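Local structure of potential RNA-dependent RNA polymerase (Human picobirnavirus, 5I62) at residues N141-P145 and M205-A209; V133-K138 and R150-V154; A422-L426 and F463-C467. The protein synthesises RNA from ribonucleoside triphosphates on an RNA template, probably serving both transcription and genome replication of a double-stranded RNA virus. All coordinates share one frame; numbering follows the deposited sequence.

Contact 1 of 3, residues N141-P145 and M205-A209; sequences NSGSP and MFPFA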
loop_
_atom_site.group_PDB
_atom_site.type_symbol
_atom_site.label_atom_id
_atom_site.label_comp_id
_atom_site.label_asym_id
_atom_site.label_seq_id
_atom_site.Cartn_x
_atom_site.Cartn_y
_atom_site.Cartn_z
ATOM N N ASN A 141 3.358 -8.792 -13.831
ATOM C CA ASN A 141 2.914 -8.542 -15.189
ATOM C C ASN A 141 3.676 -7.361 -15.780
ATOM O O ASN A 141 3.872 -6.334 -15.124
ATOM C CB ASN A 141 1.412 -8.287 -15.193
ATOM C CG ASN A 141 0.843 -8.210 -16.578
ATOM O OD1 ASN A 141 1.022 -7.216 -17.271
ATOM N ND2 ASN A 141 0.138 -9.259 -16.993
ATOM N N SER A 142 4.136 -7.520 -17.018
ATOM C CA SER A 142 4.931 -6.495 -17.681
ATOM C C SER A 142 4.097 -5.330 -18.189
ATOM O O SER A 142 4.660 -4.382 -18.747
ATOM C CB SER A 142 5.711 -7.111 -18.856
ATOM O OG SER A 142 4.812 -7.538 -19.875
ATOM N N GLY A 143 2.780 -5.385 -18.027
ATOM C CA GLY A 143 1.911 -4.371 -18.563
ATOM C C GLY A 143 2.093 -4.176 -20.065
ATOM O O GLY A 143 2.475 -5.084 -20.824
ATOM N N SER A 144 1.817 -2.957 -20.481
ATOM C CA SER A 144 1.978 -2.502 -21.850
ATOM C C SER A 144 3.452 -2.607 -22.290
ATOM O O SER A 144 4.338 -2.249 -21.515
ATOM C CB SER A 144 1.454 -1.055 -21.899
ATOM O OG SER A 144 1.823 -0.370 -23.051
ATOM N N PRO A 145 3.731 -3.114 -23.515
ATOM C CA PRO A 145 2.835 -3.679 -24.529
ATOM C C PRO A 145 2.648 -5.205 -24.510
ATOM O O PRO A 145 1.692 -5.706 -25.109
ATOM C CB PRO A 145 3.523 -3.291 -25.838
ATOM C CG PRO A 145 4.963 -3.491 -25.511
ATOM C CD PRO A 145 5.102 -2.976 -24.046
ATOM N N MET A 205 -1.811 -0.583 -13.579
ATOM C CA MET A 205 -0.760 -1.557 -13.893
ATOM C C MET A 205 0.119 -0.942 -14.981
ATOM O O MET A 205 -0.297 -0.823 -16.133
ATOM C CB MET A 205 -1.372 -2.885 -14.333
ATOM C CG MET A 205 -2.122 -3.613 -13.224
ATOM S SD MET A 205 -3.027 -5.040 -13.889
ATOM C CE MET A 205 -3.708 -5.696 -12.395
ATOM N N PHE A 206 1.329 -0.522 -14.603
ATOM C CA PHE A 206 2.180 0.305 -15.450
ATOM C C PHE A 206 2.964 -0.539 -16.445
ATOM O O PHE A 206 3.285 -1.687 -16.162
ATOM C CB PHE A 206 3.170 1.099 -14.601
ATOM C CG PHE A 206 2.674 2.450 -14.181
ATOM C CD1 PHE A 206 1.449 2.588 -13.561
ATOM C CD2 PHE A 206 3.432 3.581 -14.406
ATOM C CE1 PHE A 206 0.983 3.827 -13.152
ATOM C CE2 PHE A 206 2.978 4.835 -14.000
ATOM C CZ PHE A 206 1.743 4.951 -13.376
ATOM N N PRO A 207 3.310 0.039 -17.599
ATOM C CA PRO A 207 4.255 -0.619 -18.509
ATOM C C PRO A 207 5.581 -0.874 -17.816
ATOM O O PRO A 207 6.090 -0.026 -17.080
ATOM C CB PRO A 207 4.419 0.390 -19.657
ATOM C CG PRO A 207 3.212 1.272 -19.582
ATOM C CD PRO A 207 2.901 1.367 -18.098
ATOM N N PHE A 208 6.132 -2.059 -18.075
ATOM C CA PHE A 208 7.450 -2.443 -17.580
ATOM C C PHE A 208 8.485 -1.344 -17.844
ATOM O O PHE A 208 9.254 -0.978 -16.950
ATOM C CB PHE A 208 7.848 -3.769 -18.264
ATOM C CG PHE A 208 9.020 -4.498 -17.633
ATOM C CD1 PHE A 208 9.471 -4.202 -16.359
ATOM C CD2 PHE A 208 9.675 -5.517 -18.350
ATOM C CE1 PHE A 208 10.542 -4.892 -15.803
ATOM C CE2 PHE A 208 10.748 -6.196 -17.800
ATOM C CZ PHE A 208 11.188 -5.882 -16.524
ATOM N N ALA A 209 8.510 -0.801 -19.071
ATOM C CA ALA A 209 9.504 0.217 -19.417
ATOM C C ALA A 209 9.386 1.452 -18.519
ATOM O O ALA A 209 10.402 2.017 -18.088
ATOM C CB ALA A 209 9.378 0.617 -20.891
HETATM O O HOH W 1 5.430 -3.855 -15.238
HETATM O O HOH W 2 1.965 -3.900 -15.010
HETATM O O HOH W 3 6.980 -1.781 -21.367
HETATM O O HOH W 4 0.609 -1.113 -18.708
#
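Backbone meets backbone here through one direct hydrogen bond and four bridging waters: F208 N donates to S142 O at 2.8 Å, with an N-H...O angle of 149°. The donor sits above the S142 carbonyl plane, 40° out of it. F208 opens helix 208-228, and P207 before it holds the N-cap position. A proline has no side-chain acceptor with which to cap the first turn, and S142 O, from the neighbouring loop, answers the N-H of F208, the first of the helix. Water 3 answers the next, accepting from A209 N at 2.9 Å and donating to S144 O. Waters 1 and 2 both lie between N141 O and F206 O, while water 4 joins S144 N to M205 O.

Glycine suits position 143 because its phi is positive and F206 O crowds the side of CA where a CB would stand; G143 CA and P207 CA are 4.4 Å apart. An Asx turn holds this bend, G143 N giving its hydrogen to N141 OD1 at 2.6 Å. Next to it the CB-CG edge of the P207 ring packs against S144: P207 CG is 3.7 Å from S144 CB, and P207 CB lies 3.2 Å from S144 O. The small S144 side chain permits this approach. The serine hydroxyls turn to other partners, S142 OG to S148 N and S144 OG to Y11 O. Of the F208 side chain, CB comes nearest S142, while S142 CB approaches the ring obliquely; a chi1 of -166° swings the ring toward helix 150-157. Thus the N-H groups of F208 and A209 find acceptors in S142 O and a bridging water, and the start of helix 208-228 is capped from outside.

Contact 2 of 3, residues V133-K138 and R150-V154; sequences VAVMKK and RKAVV
Two short helices of the polymerase's N-terminal part, 129-135 and 150-157, are clasped where the first ends and the second begins, with the R150 side chain and the K151 backbone N gripping the consecutive carbonyls of K137 and K138. R150 reaches across with a chain extended from CG to NE, and its NH1 donates to K137 O at 2.8 Å. The bond is nearly straight, 169° at the hydrogen, and K137 O lies within 2° of the guanidinium plane, at its edge. M136 crosses the arginine chain at about a right angle and lays its methyl over one face of the same group, CE standing 3.4 Å from NH1. The bend at chi3 of M136, 71°, brings the methyl there; a flexible, unbranched thioether is well fitted to cover a flat cation in this way. Backbone takes the other carbonyl: K151 N binds K138 O at 2.9 Å.

K138 turns back on its own helix. With bends at its last two torsions, it places NZ at the carbonyl end of helix 129-135, donating to V133 O at 2.9 Å and to M136 O at 3.0 Å, and more weakly to A134 O. The methylene part of the same chain rests against V154, with CD 4.1 Å from V154 CG2. V133 and V154 meet tip to tip, CG1 to CG1 at 4.0 Å, two branched side chains that make the apolar side of the contact. V133 also leans on I212 of helix 208-228. The R150 guanidinium and the K138 ammonium therefore work here as donors to backbone oxygen: the ammonium gathers carbonyls at and just beyond the helix C-terminus, where helical bonding is weak or ending, and its charge probably offsets the partial negative charge of that helix end.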
loop_
_atom_site.group_PDB
_atom_site.type_symbol
_atom_site.label_atom_id
_atom_site.label_comp_id
_atom_site.label_asym_id
_atom_site.label_seq_id
_atom_site.Cartn_x
_atom_site.Cartn_y
_atom_site.Cartn_z
ATOM N N VAL A 133 16.597 -3.505 -13.306
ATOM C CA VAL A 133 15.846 -4.705 -13.666
ATOM C C VAL A 133 16.301 -5.895 -12.828
ATOM O O VAL A 133 15.484 -6.727 -12.421
ATOM C CB VAL A 133 15.982 -5.000 -15.175
ATOM C CG1 VAL A 133 15.401 -6.379 -15.514
ATOM C CG2 VAL A 133 15.304 -3.919 -15.998
ATOM N N ALA A 134 17.608 -5.994 -12.563
ATOM C CA ALA A 134 18.149 -7.138 -11.831
ATOM C C ALA A 134 17.506 -7.282 -10.458
ATOM O O ALA A 134 17.315 -8.401 -9.965
ATOM C CB ALA A 134 19.664 -7.013 -11.697
ATOM N N VAL A 135 17.146 -6.170 -9.825
ATOM C CA VAL A 135 16.620 -6.295 -8.471
ATOM C C VAL A 135 15.094 -6.197 -8.423
ATOM O O VAL A 135 14.501 -6.488 -7.382
ATOM C CB VAL A 135 17.291 -5.262 -7.553
ATOM C CG1 VAL A 135 18.796 -5.243 -7.786
ATOM C CG2 VAL A 135 16.760 -3.961 -7.811
ATOM N N MET A 136 14.442 -5.829 -9.534
ATOM C CA MET A 136 12.986 -5.767 -9.598
ATOM C C MET A 136 12.354 -7.149 -9.471
ATOM O O MET A 136 12.965 -8.175 -9.789
ATOM C CB MET A 136 12.507 -5.148 -10.918
ATOM C CG MET A 136 12.787 -3.681 -11.077
ATOM S SD MET A 136 12.334 -3.154 -12.740
ATOM C CE MET A 136 10.557 -3.203 -12.732
ATOM N N LYS A 137 11.090 -7.155 -9.044
ATOM C CA LYS A 137 10.256 -8.338 -9.206
ATOM C C LYS A 137 10.027 -8.592 -10.689
ATOM O O LYS A 137 9.598 -7.701 -11.422
ATOM C CB LYS A 137 8.905 -8.149 -8.521
ATOM C CG LYS A 137 8.888 -8.499 -7.055
ATOM C CD LYS A 137 7.500 -8.309 -6.445
ATOM C CE LYS A 137 6.610 -9.510 -6.737
ATOM N NZ LYS A 137 5.459 -9.572 -5.799
ATOM N N LYS A 138 10.328 -9.807 -11.142
ATOM C CA LYS A 138 10.145 -10.122 -12.550
ATOM C C LYS A 138 9.120 -11.233 -12.740
ATOM O O LYS A 138 8.898 -11.694 -13.869
ATOM C CB LYS A 138 11.497 -10.418 -13.200
ATOM C CG LYS A 138 12.310 -9.112 -13.202
ATOM C CD LYS A 138 13.651 -9.199 -13.887
ATOM C CE LYS A 138 14.629 -10.026 -13.098
ATOM N NZ LYS A 138 14.915 -9.451 -11.753
ATOM N N ARG A 150 7.319 -10.188 -16.587
ATOM C CA ARG A 150 8.495 -9.364 -16.838
ATOM C C ARG A 150 9.690 -10.204 -17.264
ATOM O O ARG A 150 10.428 -9.837 -18.193
ATOM C CB ARG A 150 8.842 -8.576 -15.581
ATOM C CG ARG A 150 7.940 -7.391 -15.342
ATOM C CD ARG A 150 8.169 -6.836 -13.947
ATOM N NE ARG A 150 7.466 -5.577 -13.747
ATOM C CZ ARG A 150 7.497 -4.878 -12.613
ATOM N NH1 ARG A 150 8.191 -5.322 -11.579
ATOM N NH2 ARG A 150 6.833 -3.738 -12.522
ATOM N N LYS A 151 9.900 -11.329 -16.576
ATOM C CA LYS A 151 11.059 -12.176 -16.822
ATOM C C LYS A 151 11.170 -12.535 -18.301
ATOM O O LYS A 151 12.267 -12.553 -18.870
ATOM C CB LYS A 151 10.935 -13.423 -15.951
ATOM C CG LYS A 151 12.163 -14.289 -15.837
ATOM C CD LYS A 151 11.834 -15.493 -14.965
ATOM C CE LYS A 151 13.067 -15.976 -14.219
ATOM N NZ LYS A 151 13.405 -17.394 -14.539
ATOM N N ALA A 152 10.022 -12.759 -18.949
ATOM C CA ALA A 152 9.967 -13.211 -20.330
ATOM C C ALA A 152 10.325 -12.127 -21.341
ATOM O O ALA A 152 10.636 -12.453 -22.489
ATOM C CB ALA A 152 8.569 -13.738 -20.632
ATOM N N VAL A 153 10.260 -10.848 -20.972
ATOM C CA VAL A 153 10.321 -9.777 -21.961
ATOM C C VAL A 153 11.441 -8.780 -21.681
ATOM O O VAL A 153 11.497 -7.726 -22.316
ATOM C CB VAL A 153 8.960 -9.067 -22.092
ATOM C CG1 VAL A 153 7.900 -10.032 -22.629
ATOM C CG2 VAL A 153 8.522 -8.436 -20.719
ATOM N N VAL A 154 12.350 -9.102 -20.760
ATOM C CA VAL A 154 13.417 -8.163 -20.405
ATOM C C VAL A 154 14.208 -7.760 -21.644
ATOM O O VAL A 154 14.458 -6.566 -21.887
ATOM C CB VAL A 154 14.343 -8.768 -19.333
ATOM C CG1 VAL A 154 15.577 -7.915 -19.165
ATOM C CG2 VAL A 154 13.612 -8.904 -18.003
#

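Contact 3 of 3, residues A422-L426 and F463-C467; sequences ALGRL and FLDFC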
loop_
_atom_site.group_PDB
_atom_site.type_symbol
_atom_site.label_atom_id
_atom_site.label_comp_id
_atom_site.label_asym_id
_atom_site.label_seq_id
_atom_site.Cartn_x
_atom_site.Cartn_y
_atom_site.Cartn_z
ATOM N N ALA A 422 -7.823 -10.177 11.429
ATOM C CA ALA A 422 -7.115 -11.396 11.049
ATOM C C ALA A 422 -8.093 -12.519 10.727
ATOM O O ALA A 422 -7.954 -13.204 9.707
ATOM C CB ALA A 422 -6.148 -11.818 12.158
ATOM N N LEU A 423 -9.095 -12.722 11.590
ATOM C CA LEU A 423 -10.060 -13.801 11.373
ATOM C C LEU A 423 -10.798 -13.637 10.052
ATOM O O LEU A 423 -11.017 -14.616 9.330
ATOM C CB LEU A 423 -11.060 -13.860 12.518
ATOM C CG LEU A 423 -10.573 -14.494 13.806
ATOM C CD1 LEU A 423 -11.672 -14.400 14.851
ATOM C CD2 LEU A 423 -10.219 -15.961 13.523
ATOM N N GLY A 424 -11.222 -12.411 9.736
ATOM C CA GLY A 424 -11.885 -12.180 8.460
ATOM C C GLY A 424 -11.010 -12.569 7.282
ATOM O O GLY A 424 -11.479 -13.166 6.309
ATOM N N ARG A 425 -9.713 -12.250 7.361
ATOM C CA ARG A 425 -8.799 -12.581 6.272
ATOM C C ARG A 425 -8.505 -14.073 6.216
ATOM O O ARG A 425 -8.286 -14.621 5.132
ATOM C CB ARG A 425 -7.508 -11.793 6.415
ATOM C CG ARG A 425 -7.752 -10.318 6.307
ATOM C CD ARG A 425 -6.514 -9.551 5.956
ATOM N NE ARG A 425 -6.911 -8.216 5.536
ATOM C CZ ARG A 425 -6.235 -7.474 4.672
ATOM N NH1 ARG A 425 -5.112 -7.944 4.135
ATOM N NH2 ARG A 425 -6.679 -6.270 4.345
ATOM N N LEU A 426 -8.453 -14.739 7.370
ATOM C CA LEU A 426 -8.285 -16.189 7.365
ATOM C C LEU A 426 -9.484 -16.872 6.715
ATOM O O LEU A 426 -9.341 -17.910 6.053
ATOM C CB LEU A 426 -8.084 -16.690 8.791
ATOM C CG LEU A 426 -6.760 -16.302 9.446
ATOM C CD1 LEU A 426 -6.750 -16.717 10.910
ATOM C CD2 LEU A 426 -5.588 -16.914 8.697
ATOM N N PHE A 463 -5.453 -16.917 20.578
ATOM C CA PHE A 463 -5.858 -16.745 19.194
ATOM C C PHE A 463 -5.272 -17.842 18.315
ATOM O O PHE A 463 -5.968 -18.390 17.453
ATOM C CB PHE A 463 -5.444 -15.369 18.690
ATOM C CG PHE A 463 -5.953 -15.069 17.318
ATOM C CD1 PHE A 463 -7.309 -14.863 17.110
ATOM C CD2 PHE A 463 -5.086 -15.024 16.231
ATOM C CE1 PHE A 463 -7.800 -14.590 15.846
ATOM C CE2 PHE A 463 -5.569 -14.746 14.955
ATOM C CZ PHE A 463 -6.932 -14.530 14.766
ATOM N N LEU A 464 -4.003 -18.199 18.548
ATOM C CA LEU A 464 -3.369 -19.255 17.762
ATOM C C LEU A 464 -4.041 -20.606 17.994
ATOM O O LEU A 464 -4.280 -21.358 17.044
ATOM C CB LEU A 464 -1.886 -19.333 18.097
ATOM C CG LEU A 464 -1.091 -20.326 17.256
ATOM C CD1 LEU A 464 -1.165 -19.970 15.766
ATOM C CD2 LEU A 464 0.350 -20.372 17.738
ATOM N N ASP A 465 -4.339 -20.938 19.256
ATOM C CA ASP A 465 -5.043 -22.184 19.540
ATOM C C ASP A 465 -6.412 -22.189 18.872
ATOM O O ASP A 465 -6.851 -23.212 18.340
ATOM C CB ASP A 465 -5.183 -22.389 21.047
ATOM C CG ASP A 465 -3.852 -22.693 21.733
ATOM O OD1 ASP A 465 -2.927 -23.203 21.066
ATOM O OD2 ASP A 465 -3.732 -22.416 22.948
ATOM N N PHE A 466 -7.092 -21.042 18.871
ATOM C CA PHE A 466 -8.358 -20.932 18.157
ATOM C C PHE A 466 -8.182 -21.180 16.663
ATOM O O PHE A 466 -9.004 -21.853 16.037
ATOM C CB PHE A 466 -8.970 -19.550 18.390
ATOM C CG PHE A 466 -10.315 -19.371 17.746
ATOM C CD1 PHE A 466 -11.453 -19.898 18.331
ATOM C CD2 PHE A 466 -10.441 -18.691 16.544
ATOM C CE1 PHE A 466 -12.696 -19.727 17.745
ATOM C CE2 PHE A 466 -11.682 -18.522 15.944
ATOM C CZ PHE A 466 -12.812 -19.041 16.546
ATOM N N CYS A 467 -7.127 -20.624 16.067
ATOM C CA CYS A 467 -6.920 -20.790 14.629
ATOM C C CYS A 467 -6.509 -22.219 14.273
ATOM O O CYS A 467 -6.922 -22.750 13.233
ATOM C CB CYS A 467 -5.881 -19.787 14.142
ATOM S SG CYS A 467 -6.512 -18.063 14.199
#
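L423 slides past F463 in the opposite direction, the closest meeting in a pair of nearly parallel helices, 419-427 and 460-469, in the C-terminal part of the polymerase, probably its thumb. The segment axes cross at -19° and approach no closer than 12.3 Å, a wide spacing for which large side chains are suited. The tight part centres on the F463 ring. CG of F463 stands anti to the backbone N (chi1 -174°), and the ring projects toward the other helix, where L423 CG meets its edge at CE1, 3.4 Å away and near the ring plane. A422 adds a small methyl, CB lying 3.8 Å from F463 CZ; alanine suits a place where the ring tip comes so near the helix backbone. W51 of helix 44-55 stacks edge-to-face on the same phenylalanine. F466 takes the other reach of L423, with CE2 3.8 Å from L423 CD2 and the methyl at the ring edge.

Packing is looser elsewhere in the interface: L426 CD1 is 4.4 Å from F463 CZ, and L423 CD2 is 4.3 Å from C467 SG. No hydrogen bond joins the segments. The partly exposed residues, R425 and D465, take no part in the interface and form salt bridges with E190 and R533 respectively. One turn after F463 in the same helix, the compact C467 lays SG over one face of that ring, offset toward the rim, while across the interface L426 CD1 closes on that sulfur at 3.6 Å.

Overall arrangement
Contacts 1 and 2 form one neighbourhood: their centres are 11 Å apart and their segments alternate along the chain, 133-138, 141-145, 150-154, then 205-209. The F208 ring joins them, packing on M136 and R150, and S142 lies against V153. The loop between helices 129-135 and 150-157 is thus held both to those helices and to the start of helix 208-228, just after strand 199-205 of the mixed sheet. Contact 3 comes later in the chain and lies about 36 Å and 35 Å from contacts 1 and 2, centre to centre, without touching either. The two regions thus belong to separate parts of the polymerase, probably fingers and thumb.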